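Side-chain contacts in DegV family protein (Streptococcus agalactiae, PDB 3LUP), which binds a long-chain fatty acid, elaidic acid in this crystal, and may take part in lipid transport or fatty acid metabolism: residues Q78-G83 with H110-I115; I232-S237 with E244-L249. All coordinates share one frame; numbering follows the deposited sequence.

Interaction 1: Q78-G83 with H110-I115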
loop_
_atom_site.group_PDB
_atom_site.type_symbol
_atom_site.label_atom_id
_atom_site.label_comp_id
_atom_site.label_asym_id
_atom_site.label_seq_id
_atom_site.Cartn_x
_atom_site.Cartn_y
_atom_site.Cartn_z
ATOM N N GLN A 78 -23.942 8.582 -3.067
ATOM C CA GLN A 78 -24.176 9.006 -1.676
ATOM C C GLN A 78 -23.435 10.304 -1.296
ATOM O O GLN A 78 -23.992 11.180 -0.629
ATOM C CB GLN A 78 -23.826 7.863 -0.703
ATOM C CG GLN A 78 -24.421 7.999 0.695
ATOM C CD GLN A 78 -25.949 8.244 0.691
ATOM O OE1 GLN A 78 -26.682 7.674 -0.122
ATOM N NE2 GLN A 78 -26.424 9.088 1.616
ATOM N N LEU A 79 -22.187 10.425 -1.729
ATOM C CA LEU A 79 -21.397 11.625 -1.465
ATOM C C LEU A 79 -21.990 12.855 -2.161
ATOM O O LEU A 79 -22.083 13.932 -1.563
ATOM C CB LEU A 79 -19.928 11.405 -1.865
ATOM C CG LEU A 79 -19.157 10.360 -1.038
ATOM C CD1 LEU A 79 -17.936 9.844 -1.764
ATOM C CD2 LEU A 79 -18.762 10.914 0.297
ATOM N N GLU A 80 -22.410 12.672 -3.413
ATOM C CA GLU A 80 -23.058 13.723 -4.195
ATOM C C GLU A 80 -24.272 14.297 -3.479
ATOM O O GLU A 80 -24.438 15.514 -3.438
ATOM C CB GLU A 80 -23.457 13.185 -5.568
ATOM C CG GLU A 80 -24.130 14.172 -6.528
ATOM C CD GLU A 80 -24.401 13.536 -7.903
ATOM O OE1 GLU A 80 -23.488 12.865 -8.464
ATOM O OE2 GLU A 80 -25.531 13.696 -8.427
ATOM N N LYS A 81 -25.116 13.427 -2.922
ATOM C CA LYS A 81 -26.293 13.892 -2.181
ATOM C C LYS A 81 -26.005 14.261 -0.718
ATOM O O LYS A 81 -26.801 14.921 -0.066
ATOM C CB LYS A 81 -27.489 12.945 -2.331
ATOM C CG LYS A 81 -27.231 11.485 -2.073
ATOM C CD LYS A 81 -28.314 10.639 -2.750
ATOM C CE LYS A 81 -28.501 9.312 -2.027
ATOM N NZ LYS A 81 -29.228 8.284 -2.841
ATOM N N GLU A 82 -24.844 13.866 -0.221
ATOM C CA GLU A 82 -24.426 14.308 1.092
ATOM C C GLU A 82 -23.816 15.726 0.996
ATOM O O GLU A 82 -23.413 16.307 2.017
ATOM C CB GLU A 82 -23.467 13.281 1.711
ATOM C CG GLU A 82 -23.932 12.792 3.061
ATOM C CD GLU A 82 -23.499 11.364 3.397
ATOM O OE1 GLU A 82 -22.291 11.029 3.255
ATOM O OE2 GLU A 82 -24.381 10.580 3.835
ATOM N N GLY A 83 -23.770 16.278 -0.226
ATOM C CA GLY A 83 -23.271 17.635 -0.474
ATOM C C GLY A 83 -21.791 17.832 -0.816
ATOM O O GLY A 83 -21.339 18.970 -0.979
ATOM N N HIS A 110 -20.450 10.055 -13.007
ATOM C CA HIS A 110 -20.836 11.002 -11.953
ATOM C C HIS A 110 -20.401 12.422 -12.303
ATOM O O HIS A 110 -19.490 12.976 -11.672
ATOM C CB HIS A 110 -20.259 10.567 -10.612
ATOM C CG HIS A 110 -20.798 9.260 -10.138
ATOM N ND1 HIS A 110 -21.854 9.167 -9.258
ATOM C CD2 HIS A 110 -20.451 7.991 -10.449
ATOM C CE1 HIS A 110 -22.121 7.894 -9.031
ATOM N NE2 HIS A 110 -21.289 7.160 -9.747
ATOM N N PRO A 111 -21.056 13.026 -13.309
ATOM C CA PRO A 111 -20.602 14.322 -13.803
ATOM C C PRO A 111 -20.841 15.480 -12.819
ATOM O O PRO A 111 -20.276 16.559 -12.998
ATOM C CB PRO A 111 -21.410 14.505 -15.092
ATOM C CG PRO A 111 -22.633 13.721 -14.865
ATOM C CD PRO A 111 -22.261 12.560 -14.017
ATOM N N ASN A 112 -21.644 15.245 -11.782
ATOM C CA ASN A 112 -21.916 16.272 -10.771
ATOM C C ASN A 112 -20.868 16.398 -9.665
ATOM O O ASN A 112 -21.023 17.223 -8.771
ATOM C CB ASN A 112 -23.315 16.108 -10.188
ATOM C CG ASN A 112 -24.405 16.505 -11.177
ATOM O OD1 ASN A 112 -25.134 15.645 -11.684
ATOM N ND2 ASN A 112 -24.520 17.812 -11.463
ATOM N N LEU A 113 -19.808 15.593 -9.738
ATOM C CA LEU A 113 -18.644 15.744 -8.857
ATOM C C LEU A 113 -17.383 15.907 -9.683
ATOM O O LEU A 113 -17.297 15.395 -10.801
ATOM C CB LEU A 113 -18.452 14.514 -7.973
ATOM C CG LEU A 113 -19.525 14.066 -6.988
ATOM C CD1 LEU A 113 -19.431 12.553 -6.846
ATOM C CD2 LEU A 113 -19.381 14.774 -5.638
ATOM N N THR A 114 -16.405 16.612 -9.124
ATOM C CA THR A 114 -15.080 16.676 -9.708
ATOM C C THR A 114 -14.258 15.616 -9.001
ATOM O O THR A 114 -14.090 15.663 -7.776
ATOM C CB THR A 114 -14.457 18.054 -9.545
ATOM O OG1 THR A 114 -15.267 19.007 -10.237
ATOM C CG2 THR A 114 -13.073 18.079 -10.147
ATOM N N ILE A 115 -13.765 14.657 -9.789
ATOM C CA ILE A 115 -13.210 13.405 -9.276
ATOM C C ILE A 115 -11.843 13.128 -9.867
ATOM O O ILE A 115 -11.665 13.185 -11.084
ATOM C CB ILE A 115 -14.129 12.214 -9.621
ATOM C CG1 ILE A 115 -15.542 12.461 -9.101
ATOM C CG2 ILE A 115 -13.578 10.921 -9.048
ATOM C CD1 ILE A 115 -16.593 11.573 -9.744
#

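Interaction 2: I232-S237 with E244-L249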
loop_
_atom_site.group_PDB
_atom_site.type_symbol
_atom_site.label_atom_id
_atom_site.label_comp_id
_atom_site.label_asym_id
_atom_site.label_seq_id
_atom_site.Cartn_x
_atom_site.Cartn_y
_atom_site.Cartn_z
ATOM N N ILE A 232 9.026 7.730 7.119
ATOM C CA ILE A 232 9.521 6.367 6.845
ATOM C C ILE A 232 8.795 5.288 7.669
ATOM O O ILE A 232 8.616 5.433 8.882
ATOM C CB ILE A 232 11.058 6.221 7.051
ATOM C CG1 ILE A 232 11.805 7.414 6.463
ATOM C CG2 ILE A 232 11.578 4.931 6.411
ATOM C CD1 ILE A 232 13.235 7.516 6.926
ATOM N N ALA A 233 8.393 4.206 7.003
ATOM C CA ALA A 233 7.629 3.150 7.642
ATOM C C ALA A 233 8.330 1.817 7.419
ATOM O O ALA A 233 8.640 1.465 6.279
ATOM C CB ALA A 233 6.208 3.110 7.065
ATOM N N ILE A 234 8.604 1.090 8.501
ATOM C CA ILE A 234 9.005 -0.303 8.383
ATOM C C ILE A 234 7.750 -1.143 8.583
ATOM O O ILE A 234 7.015 -0.970 9.560
ATOM C CB ILE A 234 10.044 -0.705 9.421
ATOM C CG1 ILE A 234 11.253 0.220 9.350
ATOM C CG2 ILE A 234 10.460 -2.167 9.212
ATOM C CD1 ILE A 234 12.103 0.185 10.610
ATOM N N ILE A 235 7.492 -2.041 7.647
ATOM C CA ILE A 235 6.236 -2.775 7.637
ATOM C C ILE A 235 6.558 -4.259 7.539
ATOM O O ILE A 235 7.442 -4.639 6.787
ATOM C CB ILE A 235 5.342 -2.336 6.457
ATOM C CG1 ILE A 235 5.405 -0.814 6.271
ATOM C CG2 ILE A 235 3.905 -2.805 6.664
ATOM C CD1 ILE A 235 5.575 -0.379 4.834
ATOM N N HIS A 236 5.861 -5.090 8.307
ATOM C CA HIS A 236 6.150 -6.507 8.321
ATOM C C HIS A 236 4.903 -7.360 8.474
ATOM O O HIS A 236 3.896 -6.917 9.041
ATOM C CB HIS A 236 7.132 -6.828 9.449
ATOM C CG HIS A 236 6.558 -6.636 10.810
ATOM N ND1 HIS A 236 6.036 -7.676 11.547
ATOM C CD2 HIS A 236 6.387 -5.521 11.556
ATOM C CE1 HIS A 236 5.585 -7.212 12.699
ATOM N NE2 HIS A 236 5.790 -5.907 12.730
ATOM N N SER A 237 4.974 -8.589 7.972
ATOM C CA SER A 237 3.917 -9.568 8.205
ATOM C C SER A 237 4.413 -10.618 9.207
ATOM O O SER A 237 4.920 -11.671 8.826
ATOM C CB SER A 237 3.439 -10.198 6.888
ATOM O OG SER A 237 4.517 -10.812 6.186
ATOM N N GLU A 244 12.673 -4.821 13.753
ATOM C CA GLU A 244 13.471 -4.204 14.819
ATOM C C GLU A 244 14.927 -4.102 14.401
ATOM O O GLU A 244 15.591 -3.116 14.683
ATOM C CB GLU A 244 13.384 -5.008 16.107
ATOM C CG GLU A 244 12.040 -4.936 16.805
ATOM C CD GLU A 244 12.035 -5.683 18.146
ATOM O OE1 GLU A 244 12.974 -6.496 18.397
ATOM O OE2 GLU A 244 11.087 -5.461 18.948
ATOM N N GLN A 245 15.408 -5.140 13.727
ATOM C CA GLN A 245 16.731 -5.145 13.128
ATOM C C GLN A 245 16.892 -3.971 12.171
ATOM O O GLN A 245 17.790 -3.148 12.343
ATOM C CB GLN A 245 16.970 -6.469 12.401
ATOM C CG GLN A 245 18.153 -6.477 11.443
ATOM C CD GLN A 245 19.492 -6.343 12.133
ATOM O OE1 GLN A 245 19.595 -6.423 13.352
ATOM N NE2 GLN A 245 20.532 -6.142 11.347
ATOM N N LEU A 246 16.014 -3.889 11.170
ATOM C CA LEU A 246 16.070 -2.809 10.197
ATOM C C LEU A 246 15.923 -1.455 10.878
ATOM O O LEU A 246 16.582 -0.492 10.491
ATOM C CB LEU A 246 15.004 -2.988 9.121
ATOM C CG LEU A 246 14.921 -1.948 7.993
ATOM C CD1 LEU A 246 16.277 -1.585 7.309
ATOM C CD2 LEU A 246 13.866 -2.415 6.973
ATOM N N TYR A 247 15.069 -1.398 11.900
ATOM C CA TYR A 247 14.875 -0.189 12.698
ATOM C C TYR A 247 16.182 0.276 13.305
ATOM O O TYR A 247 16.506 1.470 13.256
ATOM C CB TYR A 247 13.863 -0.438 13.814
ATOM C CG TYR A 247 13.542 0.778 14.652
ATOM C CD1 TYR A 247 12.494 1.638 14.302
ATOM C CD2 TYR A 247 14.267 1.060 15.809
ATOM C CE1 TYR A 247 12.192 2.747 15.070
ATOM C CE2 TYR A 247 13.963 2.163 16.590
ATOM C CZ TYR A 247 12.926 2.997 16.214
ATOM O OH TYR A 247 12.643 4.092 16.986
ATOM N N ASN A 248 16.920 -0.673 13.884
ATOM C CA ASN A 248 18.221 -0.389 14.486
ATOM C C ASN A 248 19.242 0.040 13.452
ATOM O O ASN A 248 19.949 1.009 13.671
ATOM C CB ASN A 248 18.725 -1.574 15.304
ATOM C CG ASN A 248 17.835 -1.875 16.497
ATOM O OD1 ASN A 248 17.212 -0.975 17.071
ATOM N ND2 ASN A 248 17.759 -3.150 16.871
ATOM N N LEU A 249 19.294 -0.657 12.318
ATOM C CA LEU A 249 20.155 -0.252 11.213
ATOM C C LEU A 249 19.883 1.188 10.785
ATOM O O LEU A 249 20.809 1.925 10.464
ATOM C CB LEU A 249 19.983 -1.183 10.012
ATOM C CG LEU A 249 20.475 -2.628 10.142
ATOM C CD1 LEU A 249 19.881 -3.512 9.020
ATOM C CD2 LEU A 249 22.011 -2.708 10.196
#

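Interaction 1: Q78-G83 with H110-I115
Van der Waals packing of one acidic side chain, E80, against a beta turn joins the last turn of helix 69-81 to the loop that leads into strand 114-116. E80 reaches the type I turn formed by H110 to L113 with its chain extended, CG anti to the backbone N (chi1 -179°). There its carboxylate carbon CD rests 3.6 Å from CB of N112, a van der Waals contact and not a polar one; the carboxylate and amide planes are 62° apart. The same carboxylate has OE1 of E80 at the edge of the H110 ring, near its plane, 4.1 Å from ND1 of H110. That is too long for a bond, though the charge could still stabilise a protonated ring. L113 supplies the apolar part: its CD2 sits 4.1 Å from CA of E80, at the root of the acid and not its charged end. A long acid suits this partly exposed site, and a polar asparagine the turn's exposed corner. The turn itself is closed by the L113 N to H110 O bond. H110 is anchored through NE2 to D73 of helix 69-81, L113 packs on V87 of strand 86-89, and L79 faces strands 6-11 and 26-29.

Interaction 2: I232-S237 with E244-L249
In I234 the first torsion (chi1 -55°) sets CG1 anti to the carbonyl carbon and CG2 anti to the backbone N, and the two branches part toward different residues of the helix. The longer branch ends in CD1, which reaches the helix backbone itself, 3.5 Å from CA of Y247. The same methyl lies 3.7 Å from CB of Y247 and then, at 4.0 Å from CD1 of Y247, meets the near edge of the phenol ring, close to its plane. It therefore touches the root and rim of the tyrosine and does not lie over a ring face. With CG anti to its own nitrogen (chi1 -177°), the ring of Y247 presents its edge to that methyl. The shorter branch, CG2 of I234, meets CD2 of L246 at 4.1 Å, the two side chains crossing at a slant.

The side chains that meet do so through carbon atoms alone, and the residue types fit that. A beta-branched isoleucine suits an extended strand and offers two separate methyl ends, one for each of two consecutive helix residues; leucine gives a forked, wholly apolar end for the buried face. Tyrosine serves at the margin, because its aliphatic root and ring edge can pack inward while the residue as a whole remains partly exposed.

The contact belongs to the beta-alpha-beta unit of strand 230-236, helix 240-252 and strand 259-263. I234 also packs on A243, one helical turn before Y247, and its backbone bonds to E260 and V262 of strand 259-263. L246 continues onto L217 and A218 of helix 210-224, while the next strand residue, I235, touches the bound elaidic acid.

In the fold
The two contacts lie on opposite sides of the chain's centre, about 40 Å apart between centres and about 26 Å between nearest atoms, and interaction 1 closes before interaction 2 opens along the chain. Interaction 1 belongs to the four-stranded parallel sheet near the N-terminus, where helix 69-81 is tied to the loop before the outermost strand, 114-116. Interaction 2 belongs to the six-stranded mixed sheet, where helix 240-252 is packed on strand 230-236. They share no helix, strand or sheet. Interaction 1 is partly buried at the periphery; interaction 2 is buried, and its strand carries I235, which lines the fatty-acid pocket, while the side chain of I234 is about 9 Å from the lipid.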